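Hypothetical protein yihE (Escherichia coli, PDB 1ZYL) phosphorylates proteins, itself included, on serine and threonine using ATP, and probably suppresses the effects of stress linked to reactive oxygen species. Local coordinates at residues F294-L297 with D301-L304; L278-R283 with P288-N293. All coordinates share one frame; numbering follows the deposited sequence.

Contact 1 (F294-L297 with D301-L304); sequences FPWL and DYWL
Leu297 and Tyr302 touch where a short 3-10 turn leads into helix 300-316, in the helical C-terminal lobe of this kinase-like fold. Tyr302 leaves the helix with CG anti to the backbone N, which carries its ring against both Trp296 and Leu297. The CD2-CE2 side of the ring meets the six-membered ring of Trp296, with CE2 3.4 Å from Trp296 CE3. The two planes are inclined at 42°, an oblique pairing. The CE1 side goes to Leu297, whose CD2 methyl also approaches CZ and OH of Tyr302. The other methyl of Leu297, CD1, reaches the benzo part of the Trp303 indole at CZ2. Leu297 thus divides its branches between the two aromatic residues. Further cover on Leu297 comes from Leu281 and Trp285. Trp303 packs against Leu278 and meets Phe174 edge-to-face. Its one polar side-chain atom is satisfied by the turn. Trp303 NE1 donates to Leu297 O at 2.8 Å, with an N-H...O angle of 157° and the nitrogen tilted 33° from the carbonyl plane.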
# COMPACT_ATOMS: atom_id res chain seq x y z
N PHE A 294 -6.41 14.87 -8.63
CA PHE A 294 -5.16 14.83 -9.40
C PHE A 294 -5.33 15.52 -10.76
O PHE A 294 -4.85 15.03 -11.78
CB PHE A 294 -4.75 13.37 -9.61
CG PHE A 294 -4.85 12.52 -8.37
CD1 PHE A 294 -3.83 12.51 -7.44
CD2 PHE A 294 -5.98 11.75 -8.13
CE1 PHE A 294 -3.92 11.74 -6.29
CE2 PHE A 294 -6.08 10.98 -6.98
CZ PHE A 294 -5.05 10.97 -6.06
N PRO A 295 -5.99 16.70 -10.77
CA PRO A 295 -6.23 17.46 -12.00
C PRO A 295 -5.02 17.60 -12.92
O PRO A 295 -5.15 17.54 -14.13
CB PRO A 295 -6.70 18.82 -11.48
CG PRO A 295 -7.18 18.52 -10.07
CD PRO A 295 -6.19 17.55 -9.58
N TRP A 296 -3.84 17.80 -12.34
CA TRP A 296 -2.62 17.96 -13.11
C TRP A 296 -2.28 16.78 -14.01
O TRP A 296 -1.65 16.94 -15.05
CB TRP A 296 -1.43 18.24 -12.18
CG TRP A 296 -1.71 17.88 -10.75
CD1 TRP A 296 -2.35 18.65 -9.82
CD2 TRP A 296 -1.41 16.64 -10.11
NE1 TRP A 296 -2.47 17.97 -8.64
CE2 TRP A 296 -1.91 16.73 -8.79
CE3 TRP A 296 -0.78 15.46 -10.51
CZ2 TRP A 296 -1.79 15.68 -7.87
CZ3 TRP A 296 -0.66 14.42 -9.60
CH2 TRP A 296 -1.16 14.53 -8.30
N LEU A 297 -2.71 15.59 -13.60
CA LEU A 297 -2.43 14.38 -14.36
C LEU A 297 -2.58 14.61 -15.86
O LEU A 297 -2.04 13.86 -16.66
CB LEU A 297 -3.36 13.25 -13.91
CG LEU A 297 -2.79 11.83 -13.81
CD1 LEU A 297 -2.31 11.35 -15.16
CD2 LEU A 297 -1.64 11.82 -12.81
N ASP A 301 3.51 19.72 -17.85
CA ASP A 301 4.39 19.94 -16.70
C ASP A 301 4.55 18.66 -15.92
O ASP A 301 5.67 18.22 -15.64
CB ASP A 301 3.81 21.02 -15.77
CG ASP A 301 3.84 22.41 -16.38
OD1 ASP A 301 3.14 22.63 -17.39
OD2 ASP A 301 4.55 23.29 -15.84
N TYR A 302 3.43 18.05 -15.58
CA TYR A 302 3.42 16.82 -14.82
C TYR A 302 4.15 15.68 -15.51
O TYR A 302 4.93 14.97 -14.88
CB TYR A 302 1.98 16.42 -14.52
CG TYR A 302 1.85 15.14 -13.74
CD1 TYR A 302 1.54 13.95 -14.37
CD2 TYR A 302 2.08 15.12 -12.36
CE1 TYR A 302 1.47 12.76 -13.66
CE2 TYR A 302 2.01 13.94 -11.64
CZ TYR A 302 1.70 12.76 -12.30
OH TYR A 302 1.65 11.58 -11.59
N TRP A 303 3.92 15.49 -16.81
CA TRP A 303 4.59 14.41 -17.53
C TRP A 303 6.03 14.72 -17.86
O TRP A 303 6.79 13.84 -18.24
CB TRP A 303 3.82 14.02 -18.79
CG TRP A 303 2.54 13.37 -18.45
CD1 TRP A 303 1.33 13.97 -18.32
CD2 TRP A 303 2.36 12.01 -18.03
NE1 TRP A 303 0.40 13.08 -17.84
CE2 TRP A 303 1.01 11.87 -17.65
CE3 TRP A 303 3.21 10.90 -17.93
CZ2 TRP A 303 0.49 10.66 -17.17
CZ3 TRP A 303 2.69 9.70 -17.46
CH2 TRP A 303 1.34 9.59 -17.09
N LEU A 304 6.43 15.98 -17.71
CA LEU A 304 7.81 16.35 -17.96
C LEU A 304 8.57 16.06 -16.68
O LEU A 304 9.64 15.48 -16.71
CB LEU A 304 7.94 17.82 -18.31
CG LEU A 304 7.38 18.22 -19.67
CD1 LEU A 304 7.67 19.68 -19.91
CD2 LEU A 304 8.00 17.36 -20.75

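Contact 2 (L278-R283 with P288-N293)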
# COMPACT_ATOMS: atom_id res chain seq x y z
N LEU A 278 1.58 5.42 -11.37
CA LEU A 278 1.09 6.17 -12.51
C LEU A 278 -0.02 5.39 -13.18
O LEU A 278 -1.01 5.98 -13.61
CB LEU A 278 2.22 6.45 -13.50
CG LEU A 278 2.82 7.87 -13.49
CD1 LEU A 278 3.37 8.21 -12.13
CD2 LEU A 278 3.90 7.95 -14.54
N ALA A 279 0.12 4.08 -13.26
CA ALA A 279 -0.91 3.25 -13.88
C ALA A 279 -2.11 3.19 -12.94
O ALA A 279 -3.27 3.21 -13.36
CB ALA A 279 -0.37 1.84 -14.14
N TRP A 280 -1.82 3.13 -11.64
CA TRP A 280 -2.84 3.07 -10.62
C TRP A 280 -3.80 4.24 -10.79
O TRP A 280 -5.00 4.04 -10.85
CB TRP A 280 -2.19 3.12 -9.23
CG TRP A 280 -3.13 3.03 -8.11
CD1 TRP A 280 -3.70 1.91 -7.60
CD2 TRP A 280 -3.61 4.12 -7.31
NE1 TRP A 280 -4.51 2.22 -6.52
CE2 TRP A 280 -4.47 3.57 -6.33
CE3 TRP A 280 -3.40 5.50 -7.34
CZ2 TRP A 280 -5.12 4.37 -5.37
CZ3 TRP A 280 -4.05 6.29 -6.38
CH2 TRP A 280 -4.89 5.72 -5.41
N LEU A 281 -3.26 5.45 -10.86
CA LEU A 281 -4.08 6.65 -11.05
C LEU A 281 -4.81 6.57 -12.37
O LEU A 281 -6.02 6.73 -12.43
CB LEU A 281 -3.22 7.91 -11.06
CG LEU A 281 -2.67 8.40 -9.72
CD1 LEU A 281 -1.57 9.41 -9.99
CD2 LEU A 281 -3.79 9.02 -8.90
N MET A 282 -4.06 6.32 -13.43
CA MET A 282 -4.64 6.21 -14.76
C MET A 282 -5.82 5.24 -14.78
O MET A 282 -6.91 5.61 -15.20
CB MET A 282 -3.57 5.78 -15.76
CG MET A 282 -2.38 6.74 -15.86
SD MET A 282 -1.12 6.32 -17.09
CE MET A 282 -1.80 7.12 -18.49
N ARG A 283 -5.62 4.01 -14.31
CA ARG A 283 -6.69 3.01 -14.33
C ARG A 283 -7.98 3.41 -13.63
O ARG A 283 -9.05 2.96 -14.01
CB ARG A 283 -6.20 1.69 -13.75
CG ARG A 283 -5.30 0.89 -14.67
CD ARG A 283 -4.55 -0.18 -13.89
NE ARG A 283 -3.48 -0.78 -14.70
CZ ARG A 283 -2.45 -1.46 -14.20
NH1 ARG A 283 -1.54 -1.96 -15.02
NH2 ARG A 283 -2.33 -1.62 -12.89
N PRO A 288 -14.81 9.78 -10.55
CA PRO A 288 -14.86 11.24 -10.37
C PRO A 288 -13.79 11.77 -9.43
O PRO A 288 -13.17 12.79 -9.69
CB PRO A 288 -16.26 11.45 -9.81
CG PRO A 288 -17.05 10.39 -10.53
CD PRO A 288 -16.15 9.18 -10.45
N ALA A 289 -13.58 11.06 -8.33
CA ALA A 289 -12.60 11.44 -7.32
C ALA A 289 -11.16 11.65 -7.80
O ALA A 289 -10.42 12.45 -7.22
CB ALA A 289 -12.61 10.41 -6.21
N PHE A 290 -10.74 10.97 -8.86
CA PHE A 290 -9.38 11.13 -9.35
C PHE A 290 -9.14 12.39 -10.20
O PHE A 290 -8.05 12.95 -10.16
CB PHE A 290 -8.94 9.86 -10.08
CG PHE A 290 -8.72 8.69 -9.15
CD1 PHE A 290 -9.78 8.12 -8.46
CD2 PHE A 290 -7.43 8.21 -8.91
CE1 PHE A 290 -9.57 7.09 -7.55
CE2 PHE A 290 -7.22 7.17 -7.99
CZ PHE A 290 -8.29 6.61 -7.31
N PRO A 291 -10.12 12.83 -11.00
CA PRO A 291 -9.79 14.05 -11.74
C PRO A 291 -10.04 15.21 -10.77
O PRO A 291 -9.63 16.35 -10.99
CB PRO A 291 -10.80 14.04 -12.89
CG PRO A 291 -11.14 12.62 -13.05
CD PRO A 291 -11.25 12.14 -11.63
N LYS A 292 -10.73 14.90 -9.68
CA LYS A 292 -11.08 15.88 -8.67
C LYS A 292 -9.89 16.20 -7.76
O LYS A 292 -9.81 17.28 -7.17
CB LYS A 292 -12.24 15.35 -7.82
CG LYS A 292 -13.24 16.38 -7.37
CD LYS A 292 -12.62 17.45 -6.52
CE LYS A 292 -13.67 18.46 -6.08
NZ LYS A 292 -13.05 19.59 -5.36
N ASN A 293 -8.96 15.26 -7.64
CA ASN A 293 -7.83 15.46 -6.75
C ASN A 293 -6.48 15.49 -7.46
O ASN A 293 -5.52 16.11 -6.97
CB ASN A 293 -7.86 14.38 -5.67
CG ASN A 293 -9.10 14.48 -4.77
OD1 ASN A 293 -9.20 15.37 -3.91
ND2 ASN A 293 -10.07 13.58 -4.97
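Phe290 enters the contact edge first. Its ring meets the face of the Trp280 indole in a T-shaped pair, with planes at 62° and the six-membered rings centred 5.4 Å apart. Phe290 CE2 does most of the touching. It sits 3.7 Å from Trp280 CZ3 and almost as near to CH2, at the outer end of the indole. The same edge of Phe290 also receives Leu281. There Leu281 CD2 lies 3.7 Å from Phe290 CD2, near the ring plane. Phe290 therefore bridges two consecutive residues of helix 266-283 through one side of its ring. The contact between the segments is wholly apolar.

With chi1 at -179°, the Trp280 side chain extends opposite its own amide nitrogen and brings the benzo end of the indole to Phe290. The pyrrole nitrogen is held elsewhere, because Trp280 NE1 is hydrogen-bonded to Glu38 OE1.

The next shell shapes the short, weakly bonded helix of about 289-293 that carries Phe290. A hydrogen bond is modelled there from Asn293 ND2 to Ala289 O, but it is unusually short and so doubtful in detail. Ala289 N is bonded to Asp287 OD1. The Phe290 ring also meets Phe294, which follows the turn, and touches Arg284.

Trp280 stands about 8 Å, side chain to side chain, from both Ser36, inferred to be an ATP site, and Asp201, the inferred proton acceptor. Ser36 and Glu38 lie in the turn joining strands 32-34 and 40-44. Through its bond to Glu38, Trp280 links a C-terminal-lobe helix to the turn carrying the inferred ATP site, while Phe290 packs on its face, beside a catalytic cleft of the kind found in APH-family kinases.

Both contacts are largely buried and lie on the same side of the chain's centre, about 11 Å apart between centres. They follow one another in sequence: contact 2 joins the end of helix 266-283 to helix 289-293, and contact 1 joins the next turn to helix 300-316. Helix 266-283 is common ground, since Leu281 packs on Phe294 and Leu297, and Leu278 on Tyr302 and Trp303. Contact 2 is purely apolar across its segments and stands nearer the inferred catalytic residues. Contact 1 lies away from those sites, includes the exposed Trp296, and adds a side-chain-to-backbone hydrogen bond to its packing.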